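Local coordinates for probable oxidoreductase (Pseudomonas aeruginosa, PDB 4B7C), which probably catalyses an NADP-dependent oxidation or reduction, as a member of the medium-chain dehydrogenase/reductase family whose natural substrate is not established, at residues I219-D224 with K241-L246; T233-I238 with L266-N271; I7-Q12 with E311-F316. One frame throughout, in Å; residues are numbered along the deposited sequence.

Contact 1: I219-D224 with K241-L246; sequences IDVFFD and KARIVL
Asp220 O takes the first rung between these two parallel strands: Arg243 N donates to it at 2.9 Å, tilted 23° from the carbonyl plane. Three more backbone bonds follow along the pair, Arg243 O receiving Phe222 N, Phe222 O receiving Val245 N, and Val245 O receiving Asp224 N. CA-H groups add to the load on three of these acceptors, for instance Val221 CA at 3.2 Å from Arg243 O. The strands are the fourth and fifth of the six-stranded parallel sheet of the Rossmann fold, joined through helix 228-235. On the face bearing Val221 and Val245, the Arg243 chain folds back at chi2 and chi3 (82° and 70°), which brings NH1 to Lys241 O at 3.1 Å and lays the guanidinium against Val221 CG2, 3.7 Å from NH2. Arg243 NE gives to Gly145 O, and NH2 to Gln146 O and, as a salt bridge, to Glu151 OE1. Phe222 CD2 meets Ile244 CG2 at 4.0 Å on the other face, where Asp224 and Leu246 lie side by side, Asp224 OD2 3.8 Å from Leu246 CD2. Asp220 OD2 accepts from Thr152 N; Asp224 OD1 is gripped by Ser156 OG and the amides of Val226 and Gly227.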
ATOM      1  N   ILE B 219     -10.617 -10.650   5.494  1.00 48.18           N
ATOM      2  CA  ILE B 219     -10.964  -9.220   5.542  1.00 44.67           C
ATOM      3  C   ILE B 219     -10.824  -8.569   4.151  1.00 44.05           C
ATOM      4  O   ILE B 219      -9.745  -8.541   3.575  1.00 42.63           O
ATOM      5  CB  ILE B 219     -10.087  -8.471   6.563  1.00 43.17           C
ATOM      6  CG1 ILE B 219     -10.223  -9.105   7.953  1.00 39.73           C
ATOM      7  CG2 ILE B 219     -10.456  -6.987   6.621  1.00 39.20           C
ATOM      8  CD1 ILE B 219      -9.206  -8.580   8.935  1.00 38.48           C
ATOM      9  N   ASP B 220     -11.938  -8.085   3.612  1.00 43.60           N
ATOM     10  CA  ASP B 220     -11.978  -7.475   2.271  1.00 42.67           C
ATOM     11  C   ASP B 220     -11.614  -6.001   2.278  1.00 42.74           C
ATOM     12  O   ASP B 220     -10.986  -5.502   1.345  1.00 41.01           O
ATOM     13  CB  ASP B 220     -13.366  -7.615   1.663  1.00 43.56           C
ATOM     14  CG  ASP B 220     -13.745  -9.060   1.421  1.00 47.91           C
ATOM     15  OD1 ASP B 220     -13.061  -9.710   0.603  1.00 44.18           O
ATOM     16  OD2 ASP B 220     -14.716  -9.538   2.058  1.00 43.55           O
ATOM     17  N   VAL B 221     -12.071  -5.293   3.305  1.00 40.79           N
ATOM     18  CA  VAL B 221     -11.738  -3.877   3.473  1.00 34.94           C
ATOM     19  C   VAL B 221     -11.310  -3.634   4.892  1.00 34.75           C
ATOM     20  O   VAL B 221     -12.014  -4.014   5.837  1.00 38.18           O
ATOM     21  CB  VAL B 221     -12.912  -2.938   3.151  1.00 35.05           C
ATOM     22  CG1 VAL B 221     -12.514  -1.493   3.427  1.00 34.56           C
ATOM     23  CG2 VAL B 221     -13.365  -3.117   1.715  1.00 32.39           C
ATOM     24  N   PHE B 222     -10.147  -3.025   5.046  1.00 32.54           N
ATOM     25  CA  PHE B 222      -9.703  -2.545   6.342  1.00 32.62           C
ATOM     26  C   PHE B 222      -9.642  -1.024   6.328  1.00 35.50           C
ATOM     27  O   PHE B 222      -8.871  -0.403   5.579  1.00 34.16           O
ATOM     28  CB  PHE B 222      -8.357  -3.143   6.751  1.00 31.82           C
ATOM     29  CG  PHE B 222      -7.854  -2.664   8.085  1.00 31.68           C
ATOM     30  CD1 PHE B 222      -8.705  -2.590   9.186  1.00 34.38           C
ATOM     31  CD2 PHE B 222      -6.536  -2.291   8.258  1.00 31.89           C
ATOM     32  CE1 PHE B 222      -8.244  -2.153  10.410  1.00 31.48           C
ATOM     33  CE2 PHE B 222      -6.066  -1.857   9.482  1.00 31.46           C
ATOM     34  CZ  PHE B 222      -6.924  -1.779  10.559  1.00 34.09           C
ATOM     35  N   PHE B 223     -10.474  -0.432   7.176  1.00 36.65           N
ATOM     36  CA  PHE B 223     -10.518   1.011   7.387  1.00 34.49           C
ATOM     37  C   PHE B 223      -9.657   1.299   8.589  1.00 34.74           C
ATOM     38  O   PHE B 223     -10.055   1.025   9.730  1.00 36.69           O
ATOM     39  CB  PHE B 223     -11.977   1.470   7.615  1.00 34.15           C
ATOM     40  CG  PHE B 223     -12.192   2.962   7.493  1.00 32.12           C
ATOM     41  CD1 PHE B 223     -11.625   3.844   8.387  1.00 31.76           C
ATOM     42  CD2 PHE B 223     -13.005   3.477   6.494  1.00 32.11           C
ATOM     43  CE1 PHE B 223     -11.835   5.210   8.271  1.00 31.81           C
ATOM     44  CE2 PHE B 223     -13.221   4.842   6.379  1.00 30.06           C
ATOM     45  CZ  PHE B 223     -12.623   5.706   7.252  1.00 30.55           C
ATOM     46  N   ASP B 224      -8.494   1.901   8.355  1.00 34.67           N
ATOM     47  CA  ASP B 224      -7.497   2.103   9.416  1.00 34.75           C
ATOM     48  C   ASP B 224      -7.385   3.538   9.909  1.00 34.99           C
ATOM     49  O   ASP B 224      -7.016   4.452   9.162  1.00 37.43           O
ATOM     50  CB  ASP B 224      -6.107   1.614   8.980  1.00 36.22           C
ATOM     51  CG  ASP B 224      -5.128   1.515  10.150  1.00 38.69           C
ATOM     52  OD1 ASP B 224      -5.563   1.470  11.326  1.00 42.35           O
ATOM     53  OD2 ASP B 224      -3.909   1.447   9.908  1.00 40.60           O
ATOM     54  N   LYS B 241      -7.338  -9.514  -3.026  1.00 41.03           N
ATOM     55  CA  LYS B 241      -7.817  -8.222  -3.572  1.00 38.90           C
ATOM     56  C   LYS B 241      -8.415  -7.290  -2.503  1.00 37.94           C
ATOM     57  O   LYS B 241      -9.271  -6.451  -2.789  1.00 37.19           O
ATOM     58  CB  LYS B 241      -8.807  -8.422  -4.739  1.00 41.59           C
ATOM     59  CG  LYS B 241      -8.112  -8.910  -6.014  1.00 45.02           C
ATOM     60  CD  LYS B 241      -8.867  -9.033  -7.308  1.00 49.27           C
ATOM     61  CE  LYS B 241      -8.003  -8.794  -8.548  1.00 51.24           C
ATOM     62  NZ  LYS B 241      -7.537  -7.399  -8.782  1.00 50.16           N
ATOM     63  N   ALA B 242      -7.935  -7.429  -1.272  1.00 35.63           N
ATOM     64  CA  ALA B 242      -8.359  -6.570  -0.186  1.00 36.38           C
ATOM     65  C   ALA B 242      -7.956  -5.129  -0.452  1.00 37.91           C
ATOM     66  O   ALA B 242      -6.971  -4.862  -1.149  1.00 41.65           O
ATOM     67  CB  ALA B 242      -7.735  -7.025   1.117  1.00 32.22           C
ATOM     68  N   ARG B 243      -8.708  -4.211   0.139  1.00 36.41           N
ATOM     69  CA  ARG B 243      -8.371  -2.787   0.122  1.00 34.64           C
ATOM     70  C   ARG B 243      -8.191  -2.305   1.537  1.00 33.31           C
ATOM     71  O   ARG B 243      -9.070  -2.478   2.386  1.00 35.50           O
ATOM     72  CB  ARG B 243      -9.453  -1.966  -0.565  1.00 34.84           C
ATOM     73  CG  ARG B 243      -9.495  -2.144  -2.070  1.00 36.36           C
ATOM     74  CD  ARG B 243     -10.267  -3.395  -2.474  1.00 39.31           C
ATOM     75  NE  ARG B 243     -11.681  -3.309  -2.253  1.00 42.73           N
ATOM     76  CZ  ARG B 243     -12.481  -4.329  -1.960  1.00 43.24           C
ATOM     77  NH1 ARG B 243     -12.066  -5.592  -1.777  1.00 43.81           N
ATOM     78  NH2 ARG B 243     -13.748  -4.040  -1.836  1.00 43.03           N
ATOM     79  N   ILE B 244      -7.039  -1.708   1.785  1.00 32.09           N
ATOM     80  CA  ILE B 244      -6.741  -1.069   3.049  1.00 32.69           C
ATOM     81  C   ILE B 244      -6.714   0.436   2.837  1.00 35.22           C
ATOM     82  O   ILE B 244      -5.924   0.946   2.028  1.00 34.13           O
ATOM     83  CB  ILE B 244      -5.386  -1.508   3.621  1.00 31.36           C
ATOM     84  CG1 ILE B 244      -5.397  -3.021   3.882  1.00 34.21           C
ATOM     85  CG2 ILE B 244      -5.067  -0.743   4.896  1.00 31.43           C
ATOM     86  CD1 ILE B 244      -4.140  -3.522   4.557  1.00 32.57           C
ATOM     87  N   VAL B 245      -7.586   1.149   3.547  1.00 34.15           N
ATOM     88  CA  VAL B 245      -7.596   2.602   3.469  1.00 33.66           C
ATOM     89  C   VAL B 245      -7.006   3.193   4.731  1.00 33.25           C
ATOM     90  O   VAL B 245      -7.445   2.892   5.847  1.00 34.03           O
ATOM     91  CB  VAL B 245      -9.004   3.170   3.162  1.00 34.40           C
ATOM     92  CG1 VAL B 245     -10.033   2.668   4.142  1.00 38.08           C
ATOM     93  CG2 VAL B 245      -8.961   4.689   3.150  1.00 33.43           C
ATOM     94  N   LEU B 246      -5.982   4.022   4.542  1.00 32.29           N
ATOM     95  CA  LEU B 246      -5.302   4.688   5.639  1.00 31.65           C
ATOM     96  C   LEU B 246      -5.837   6.115   5.800  1.00 31.89           C
ATOM     97  O   LEU B 246      -5.698   6.952   4.895  1.00 30.72           O
ATOM     98  CB  LEU B 246      -3.792   4.758   5.403  1.00 31.80           C
ATOM     99  CG  LEU B 246      -3.078   3.442   5.119  1.00 33.69           C
ATOM    100  CD1 LEU B 246      -1.593   3.738   4.896  1.00 31.69           C
ATOM    101  CD2 LEU B 246      -3.290   2.441   6.251  1.00 32.60           C
TER

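Contact 2: T233-I238 with L266-N271; sequences TVLTRI and LSLLVN
Ser267 OG donates to Leu235 O at 2.6 Å, tying the end of a Rossmann-fold crossover helix, 228-235, to the short helix 267-270 that precedes the last strand of the parallel sheet. The hydroxyl reaches across because OG stands anti to the backbone N (chi1 -177°). Packing is tight around it. Ile238 sends its CB toward helix 267-270, and with CG1 set between its backbone N and carbonyl carbon (chi1 59°), that atom comes to 3.3 Å from Ser267 OG and 3.6 Å from Asn271 ND2. On the apolar side Leu268 CD2 packs at 4.2 Å on both Leu235 CD2 and Ile238 CD1, while Pro262 and Ala273 fill in from neighbouring loops. Val270 and Asn271 also pack on Arg62 of the second subunit. The looser, watery flank is at exposed Thr236, whose CB points away. There a water donates to Thr236 O and, at 2.6 Å, to Ile238 O, and is only weakly held by Asn271 ND2. Asn271 folds back on its own helix: its ND2 gives a bond of 3.1 Å to Ser267 O, which also accepts from Asn271 N, the two donors arriving from opposite faces of the carbonyl plane.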
ATOM      1  N   THR B 233      -1.462  -6.793  12.557  1.00 42.06           N
ATOM      2  CA  THR B 233      -2.211  -8.026  12.805  1.00 39.17           C
ATOM      3  C   THR B 233      -3.324  -8.221  11.792  1.00 37.56           C
ATOM      4  O   THR B 233      -3.567  -9.330  11.315  1.00 38.71           O
ATOM      5  CB  THR B 233      -2.806  -8.053  14.230  1.00 41.70           C
ATOM      6  OG1 THR B 233      -1.752  -7.903  15.184  1.00 41.89           O
ATOM      7  CG2 THR B 233      -3.534  -9.365  14.493  1.00 40.46           C
ATOM      8  N   VAL B 234      -4.012  -7.141  11.451  1.00 38.01           N
ATOM      9  CA  VAL B 234      -5.076  -7.210  10.455  1.00 37.35           C
ATOM     10  C   VAL B 234      -4.544  -7.675   9.094  1.00 35.45           C
ATOM     11  O   VAL B 234      -5.204  -8.427   8.374  1.00 38.43           O
ATOM     12  CB  VAL B 234      -5.793  -5.848  10.330  1.00 37.53           C
ATOM     13  CG1 VAL B 234      -6.754  -5.859   9.156  1.00 35.49           C
ATOM     14  CG2 VAL B 234      -6.513  -5.527  11.636  1.00 40.43           C
ATOM     15  N   LEU B 235      -3.345  -7.219   8.757  1.00 36.62           N
ATOM     16  CA  LEU B 235      -2.678  -7.606   7.492  1.00 37.81           C
ATOM     17  C   LEU B 235      -2.525  -9.117   7.325  1.00 40.48           C
ATOM     18  O   LEU B 235      -2.576  -9.623   6.209  1.00 40.24           O
ATOM     19  CB  LEU B 235      -1.298  -6.947   7.386  1.00 40.00           C
ATOM     20  CG  LEU B 235      -1.312  -5.502   6.859  1.00 40.01           C
ATOM     21  CD1 LEU B 235      -0.036  -4.757   7.181  1.00 37.45           C
ATOM     22  CD2 LEU B 235      -1.567  -5.513   5.357  1.00 40.02           C
ATOM     23  N   THR B 236      -2.377  -9.845   8.431  1.00 42.92           N
ATOM     24  CA  THR B 236      -2.270 -11.316   8.365  1.00 43.37           C
ATOM     25  C   THR B 236      -3.579 -11.991   7.946  1.00 45.16           C
ATOM     26  O   THR B 236      -3.579 -13.167   7.580  1.00 48.14           O
ATOM     27  CB  THR B 236      -1.811 -11.928   9.703  1.00 44.60           C
ATOM     28  OG1 THR B 236      -2.838 -11.778  10.695  1.00 47.94           O
ATOM     29  CG2 THR B 236      -0.542 -11.246  10.178  1.00 41.20           C
ATOM     30  N   ARG B 237      -4.686 -11.250   7.977  1.00 45.14           N
ATOM     31  CA  ARG B 237      -6.017 -11.831   7.732  1.00 47.60           C
ATOM     32  C   ARG B 237      -6.766 -11.253   6.544  1.00 45.56           C
ATOM     33  O   ARG B 237      -7.937 -11.586   6.317  1.00 42.37           O
ATOM     34  CB  ARG B 237      -6.870 -11.699   8.997  1.00 54.63           C
ATOM     35  CG  ARG B 237      -6.277 -12.486  10.155  1.00 59.05           C
ATOM     36  CD  ARG B 237      -6.044 -13.987   9.819  1.00 65.53           C
ATOM     37  NE  ARG B 237      -5.969 -14.584  11.117  1.00 73.41           N
ATOM     38  CZ  ARG B 237      -7.001 -14.973  11.849  1.00 72.36           C
ATOM     39  NH1 ARG B 237      -8.248 -14.933  11.379  1.00 72.93           N
ATOM     40  NH2 ARG B 237      -6.746 -15.439  13.058  1.00 69.76           N
ATOM     41  N   ILE B 238      -6.099 -10.397   5.773  1.00 42.27           N
ATOM     42  CA  ILE B 238      -6.750  -9.802   4.606  1.00 40.16           C
ATOM     43  C   ILE B 238      -6.988 -10.843   3.526  1.00 41.88           C
ATOM     44  O   ILE B 238      -6.231 -11.811   3.384  1.00 46.51           O
ATOM     45  CB  ILE B 238      -5.981  -8.588   4.016  1.00 39.58           C
ATOM     46  CG1 ILE B 238      -4.565  -8.954   3.583  1.00 39.95           C
ATOM     47  CG2 ILE B 238      -5.887  -7.448   5.026  1.00 34.04           C
ATOM     48  CD1 ILE B 238      -3.869  -7.859   2.802  1.00 42.15           C
ATOM     49  N   LEU B 266       4.029  -7.421   3.315  1.00 39.22           N
ATOM     50  CA  LEU B 266       4.112  -8.332   2.159  1.00 38.08           C
ATOM     51  C   LEU B 266       2.859  -9.168   1.968  1.00 35.97           C
ATOM     52  O   LEU B 266       2.671  -9.806   0.933  1.00 36.58           O
ATOM     53  CB  LEU B 266       5.353  -9.227   2.238  1.00 39.66           C
ATOM     54  CG  LEU B 266       6.661  -8.538   1.841  1.00 41.06           C
ATOM     55  CD1 LEU B 266       7.857  -9.447   2.116  1.00 43.64           C
ATOM     56  CD2 LEU B 266       6.614  -8.126   0.366  1.00 37.63           C
ATOM     57  N   SER B 267       1.975  -9.159   2.962  1.00 37.16           N
ATOM     58  CA  SER B 267       0.636  -9.725   2.777  1.00 34.88           C
ATOM     59  C   SER B 267      -0.063  -9.070   1.583  1.00 32.61           C
ATOM     60  O   SER B 267      -0.896  -9.685   0.920  1.00 33.58           O
ATOM     61  CB  SER B 267      -0.208  -9.557   4.050  1.00 36.76           C
ATOM     62  OG  SER B 267      -1.470 -10.170   3.871  1.00 38.26           O
ATOM     63  N   LEU B 268       0.268  -7.813   1.323  1.00 34.28           N
ATOM     64  CA  LEU B 268      -0.251  -7.089   0.130  1.00 33.71           C
ATOM     65  C   LEU B 268       0.176  -7.726  -1.180  1.00 33.37           C
ATOM     66  O   LEU B 268      -0.572  -7.725  -2.162  1.00 35.17           O
ATOM     67  CB  LEU B 268       0.206  -5.633   0.138  1.00 33.18           C
ATOM     68  CG  LEU B 268      -0.294  -4.743   1.273  1.00 32.46           C
ATOM     69  CD1 LEU B 268       0.413  -3.396   1.249  1.00 33.86           C
ATOM     70  CD2 LEU B 268      -1.807  -4.593   1.216  1.00 31.58           C
ATOM     71  N   LEU B 269       1.369  -8.306  -1.178  1.00 35.72           N
ATOM     72  CA  LEU B 269       1.856  -9.102  -2.317  1.00 36.35           C
ATOM     73  C   LEU B 269       1.138 -10.456  -2.402  1.00 34.14           C
ATOM     74  O   LEU B 269       0.549 -10.804  -3.425  1.00 33.48           O
ATOM     75  CB  LEU B 269       3.375  -9.306  -2.209  1.00 37.98           C
ATOM     76  CG  LEU B 269       4.057 -10.211  -3.247  1.00 39.95           C
ATOM     77  CD1 LEU B 269       3.756  -9.785  -4.666  1.00 42.50           C
ATOM     78  CD2 LEU B 269       5.557 -10.187  -3.021  1.00 42.68           C
ATOM     79  N   VAL B 270       1.207 -11.221  -1.317  1.00 37.25           N
ATOM     80  CA  VAL B 270       0.591 -12.561  -1.253  1.00 35.92           C
ATOM     81  C   VAL B 270      -0.882 -12.541  -1.654  1.00 35.76           C
ATOM     82  O   VAL B 270      -1.356 -13.380  -2.427  1.00 37.08           O
ATOM     83  CB  VAL B 270       0.736 -13.142   0.164  1.00 39.56           C
ATOM     84  CG1 VAL B 270       0.072 -14.509   0.249  1.00 40.03           C
ATOM     85  CG2 VAL B 270       2.207 -13.234   0.531  1.00 41.42           C
ATOM     86  N   ASN B 271      -1.591 -11.526  -1.169  1.00 36.78           N
ATOM     87  CA  ASN B 271      -3.020 -11.353  -1.446  1.00 36.72           C
ATOM     88  C   ASN B 271      -3.353 -10.378  -2.584  1.00 36.67           C
ATOM     89  O   ASN B 271      -4.524 -10.122  -2.882  1.00 38.70           O
ATOM     90  CB  ASN B 271      -3.710 -10.916  -0.157  1.00 39.35           C
ATOM     91  CG  ASN B 271      -3.647 -11.991   0.904  1.00 38.26           C
ATOM     92  OD1 ASN B 271      -4.243 -13.047   0.732  1.00 38.93           O
ATOM     93  ND2 ASN B 271      -2.895 -11.747   1.974  1.00 38.46           N
TER
HETATM   94  O   HOH W   1      -4.347 -13.211   4.504  1.00 50.38           O

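Contact 3: I7-Q12 with E311-F316; sequences INRQYQ and EGLETF
Tyr11 OH donates to Glu314 O at 2.7 Å, the shortest polar bond between segment 7-12 of strand 7-13 and the 3-10 turn at 313-315. The hydroxyl comes in from the flank, tilted 34° out of the carbonyl plane. The bond helps bring the loop after strand 307-311 against the N-terminal, GroES-like region, to which segment 7-12 belongs. Two carbonyls of the turn line the edge of the phenol ring, for Leu313 O also sits near its plane, 3.3 Å from Tyr11 CE2. Leu313 O itself receives the backbone N of Phe316, and Gly312 O takes both the amide and the hydroxyl of Thr315, so the turn that meets the tyrosine is held by its own bonds. Phe316 CD2 sits over one face of the Tyr11 ring, and Phe316 CB touches Tyr11 CE2 at 3.7 Å; the two side chains run past each other in opposite directions, their ring planes inclined at 43°. Two residues earlier in the strand, at Arg9, Leu313 reaches across with CG anti to its backbone N (chi1 176°), which places CD2 over one face of the Arg9 guanidinium and 3.7 Å from Arg9 O. Arg9 NH1 makes a long, weak salt bridge of 3.5 Å with Glu314 OE1, which lies at the edge of the guanidinium, near its plane; the stronger partner of Arg9 is Asp104, whose OD2 pairs with NE. Glu314 thus serves both residues, by its backbone O and by its carboxylate. Strand 7-13 pairs antiparallel with strand 26-32, whose Phe28 stacks on Tyr11 and whose Phe26 meets Phe316 edge-to-face, while the turn links strand 307-311 to helix 316-321, with Leu334 of strand 331-335 packed against Thr315 and Phe316.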
ATOM      1  N   ILE B   7     -12.171  41.693  23.183  1.00 55.41           N
ATOM      2  CA  ILE B   7     -11.026  40.797  23.354  1.00 54.34           C
ATOM      3  C   ILE B   7     -11.242  39.448  22.674  1.00 48.17           C
ATOM      4  O   ILE B   7     -12.285  38.817  22.833  1.00 48.10           O
ATOM      5  CB  ILE B   7     -10.674  40.565  24.851  1.00 56.69           C
ATOM      6  CG1 ILE B   7     -10.204  41.887  25.487  1.00 61.25           C
ATOM      7  CG2 ILE B   7      -9.590  39.510  24.996  1.00 56.25           C
ATOM      8  CD1 ILE B   7      -8.809  42.308  25.054  1.00 63.28           C
ATOM      9  N   ASN B   8     -10.220  39.005  21.951  1.00 44.10           N
ATOM     10  CA  ASN B   8     -10.185  37.653  21.386  1.00 42.24           C
ATOM     11  C   ASN B   8      -9.214  36.795  22.183  1.00 39.86           C
ATOM     12  O   ASN B   8      -8.007  36.989  22.107  1.00 39.11           O
ATOM     13  CB  ASN B   8      -9.761  37.697  19.911  1.00 38.78           C
ATOM     14  CG  ASN B   8      -9.788  36.327  19.248  1.00 38.34           C
ATOM     15  OD1 ASN B   8     -10.562  35.441  19.641  1.00 36.97           O
ATOM     16  ND2 ASN B   8      -8.932  36.141  18.242  1.00 37.05           N
ATOM     17  N   ARG B   9      -9.743  35.849  22.955  1.00 41.14           N
ATOM     18  CA  ARG B   9      -8.885  34.919  23.684  1.00 41.09           C
ATOM     19  C   ARG B   9      -8.417  33.846  22.711  1.00 42.70           C
ATOM     20  O   ARG B   9      -9.211  33.327  21.918  1.00 37.12           O
ATOM     21  CB  ARG B   9      -9.603  34.255  24.858  1.00 42.79           C
ATOM     22  CG  ARG B   9     -10.183  35.228  25.882  1.00 43.43           C
ATOM     23  CD  ARG B   9     -11.050  34.497  26.886  1.00 42.55           C
ATOM     24  NE  ARG B   9     -12.172  33.829  26.245  1.00 43.82           N
ATOM     25  CZ  ARG B   9     -12.884  32.854  26.796  1.00 42.42           C
ATOM     26  NH1 ARG B   9     -12.608  32.404  28.018  1.00 44.98           N
ATOM     27  NH2 ARG B   9     -13.877  32.312  26.114  1.00 42.81           N
ATOM     28  N   GLN B  10      -7.133  33.509  22.802  1.00 43.11           N
ATOM     29  CA  GLN B  10      -6.514  32.545  21.898  1.00 43.90           C
ATOM     30  C   GLN B  10      -5.593  31.588  22.634  1.00 43.65           C
ATOM     31  O   GLN B  10      -4.885  31.981  23.563  1.00 43.71           O
ATOM     32  CB  GLN B  10      -5.667  33.252  20.853  1.00 46.24           C
ATOM     33  CG  GLN B  10      -6.326  34.375  20.092  1.00 51.42           C
ATOM     34  CD  GLN B  10      -5.344  34.982  19.103  1.00 53.11           C
ATOM     35  OE1 GLN B  10      -4.217  35.312  19.467  1.00 57.95           O
ATOM     36  NE2 GLN B  10      -5.746  35.078  17.837  1.00 51.29           N
ATOM     37  N   TYR B  11      -5.599  30.340  22.199  1.00 40.50           N
ATOM     38  CA  TYR B  11      -4.560  29.402  22.585  1.00 41.27           C
ATOM     39  C   TYR B  11      -3.530  29.335  21.475  1.00 41.76           C
ATOM     40  O   TYR B  11      -3.837  28.936  20.348  1.00 38.33           O
ATOM     41  CB  TYR B  11      -5.108  28.017  22.883  1.00 40.91           C
ATOM     42  CG  TYR B  11      -5.522  27.858  24.310  1.00 43.31           C
ATOM     43  CD1 TYR B  11      -4.569  27.770  25.323  1.00 44.02           C
ATOM     44  CD2 TYR B  11      -6.867  27.794  24.660  1.00 44.61           C
ATOM     45  CE1 TYR B  11      -4.945  27.620  26.644  1.00 45.16           C
ATOM     46  CE2 TYR B  11      -7.251  27.656  25.977  1.00 46.35           C
ATOM     47  CZ  TYR B  11      -6.283  27.568  26.967  1.00 47.03           C
ATOM     48  OH  TYR B  11      -6.668  27.433  28.271  1.00 46.16           O
ATOM     49  N   GLN B  12      -2.312  29.756  21.804  1.00 41.67           N
ATOM     50  CA  GLN B  12      -1.202  29.705  20.863  1.00 43.83           C
ATOM     51  C   GLN B  12      -0.325  28.502  21.162  1.00 44.88           C
ATOM     52  O   GLN B  12      -0.246  28.052  22.299  1.00 44.26           O
ATOM     53  CB  GLN B  12      -0.360  30.965  20.936  1.00 43.41           C
ATOM     54  CG  GLN B  12      -1.112  32.227  20.575  1.00 44.91           C
ATOM     55  CD  GLN B  12      -0.290  33.482  20.795  1.00 45.90           C
ATOM     56  OE1 GLN B  12       0.808  33.428  21.347  1.00 46.20           O
ATOM     57  NE2 GLN B  12      -0.825  34.626  20.372  1.00 45.01           N
ATOM     58  N   GLU B 311     -17.676  22.205  27.618  1.00 44.49           N
ATOM     59  CA  GLU B 311     -17.887  23.648  27.577  1.00 45.65           C
ATOM     60  C   GLU B 311     -16.696  24.438  28.067  1.00 42.81           C
ATOM     61  O   GLU B 311     -16.055  24.074  29.055  1.00 42.48           O
ATOM     62  CB  GLU B 311     -19.135  24.038  28.370  1.00 51.30           C
ATOM     63  CG  GLU B 311     -20.424  23.475  27.773  1.00 57.25           C
ATOM     64  CD  GLU B 311     -21.680  24.097  28.363  1.00 62.47           C
ATOM     65  OE1 GLU B 311     -21.641  25.312  28.598  1.00 66.57           O
ATOM     66  OE2 GLU B 311     -22.708  23.398  28.571  1.00 69.04           O
ATOM     67  N   GLY B 312     -16.390  25.502  27.330  1.00 39.00           N
ATOM     68  CA  GLY B 312     -15.399  26.481  27.740  1.00 37.06           C
ATOM     69  C   GLY B 312     -14.075  26.408  26.993  1.00 38.08           C
ATOM     70  O   GLY B 312     -13.308  25.447  27.141  1.00 38.38           O
ATOM     71  N   LEU B 313     -13.806  27.446  26.204  1.00 37.07           N
ATOM     72  CA  LEU B 313     -12.563  27.587  25.454  1.00 37.59           C
ATOM     73  C   LEU B 313     -11.340  27.377  26.351  1.00 41.77           C
ATOM     74  O   LEU B 313     -10.372  26.713  25.965  1.00 41.52           O
ATOM     75  CB  LEU B 313     -12.483  28.974  24.818  1.00 34.84           C
ATOM     76  CG  LEU B 313     -11.182  29.276  24.078  1.00 34.74           C
ATOM     77  CD1 LEU B 313     -11.097  28.397  22.832  1.00 32.54           C
ATOM     78  CD2 LEU B 313     -11.081  30.737  23.710  1.00 31.77           C
ATOM     79  N   GLU B 314     -11.419  27.934  27.556  1.00 42.86           N
ATOM     80  CA  GLU B 314     -10.329  27.898  28.539  1.00 47.34           C
ATOM     81  C   GLU B 314      -9.915  26.462  28.935  1.00 44.07           C
ATOM     82  O   GLU B 314      -8.792  26.246  29.358  1.00 45.89           O
ATOM     83  CB  GLU B 314     -10.669  28.771  29.783  1.00 52.64           C
ATOM     84  CG  GLU B 314     -11.801  28.252  30.683  1.00 58.48           C
ATOM     85  CD  GLU B 314     -13.204  28.551  30.159  1.00 64.57           C
ATOM     86  OE1 GLU B 314     -13.351  29.163  29.073  1.00 59.09           O
ATOM     87  OE2 GLU B 314     -14.179  28.158  30.845  1.00 72.04           O
ATOM     88  N   THR B 315     -10.825  25.500  28.796  1.00 41.86           N
ATOM     89  CA  THR B 315     -10.545  24.097  29.128  1.00 42.43           C
ATOM     90  C   THR B 315      -9.786  23.325  28.035  1.00 42.57           C
ATOM     91  O   THR B 315      -9.462  22.149  28.218  1.00 41.49           O
ATOM     92  CB  THR B 315     -11.829  23.299  29.427  1.00 44.19           C
ATOM     93  OG1 THR B 315     -12.557  23.064  28.211  1.00 42.80           O
ATOM     94  CG2 THR B 315     -12.708  24.037  30.456  1.00 41.21           C
ATOM     95  N   PHE B 316      -9.476  24.001  26.934  1.00 41.04           N
ATOM     96  CA  PHE B 316      -8.886  23.351  25.749  1.00 40.40           C
ATOM     97  C   PHE B 316      -7.713  22.365  26.018  1.00 39.65           C
ATOM     98  O   PHE B 316      -7.789  21.199  25.620  1.00 38.22           O
ATOM     99  CB  PHE B 316      -8.477  24.402  24.702  1.00 39.47           C
ATOM    100  CG  PHE B 316      -7.650  23.840  23.582  1.00 39.10           C
ATOM    101  CD1 PHE B 316      -8.216  23.002  22.650  1.00 39.97           C
ATOM    102  CD2 PHE B 316      -6.286  24.090  23.513  1.00 41.48           C
ATOM    103  CE1 PHE B 316      -7.447  22.441  21.649  1.00 40.18           C
ATOM    104  CE2 PHE B 316      -5.499  23.536  22.512  1.00 41.96           C
ATOM    105  CZ  PHE B 316      -6.089  22.704  21.571  1.00 40.03           C
TER

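Overall arrangement
Contacts 1 and 2 are neighbours in the Rossmann-type domain, their centres 10 Å apart, and their segments alternate along the chain: strand 219-224, helix 228-235, strand 242-246, helix 267-270. They touch directly, with Lys241 N probably bonded to Asn271 O and Ile244 CD1 packed on Leu235 CD2, so the sheet and the helices along it form one layered unit. Contact 3 lies on the opposite side of the chain's centre, about 39 Å from contact 1 and 45 Å from contact 2 between centres. It joins a segment near the N-terminus to one late in the chain, enclosing both other contacts in its loop, so the chain's last part returns to the N-terminal, GroES-like region.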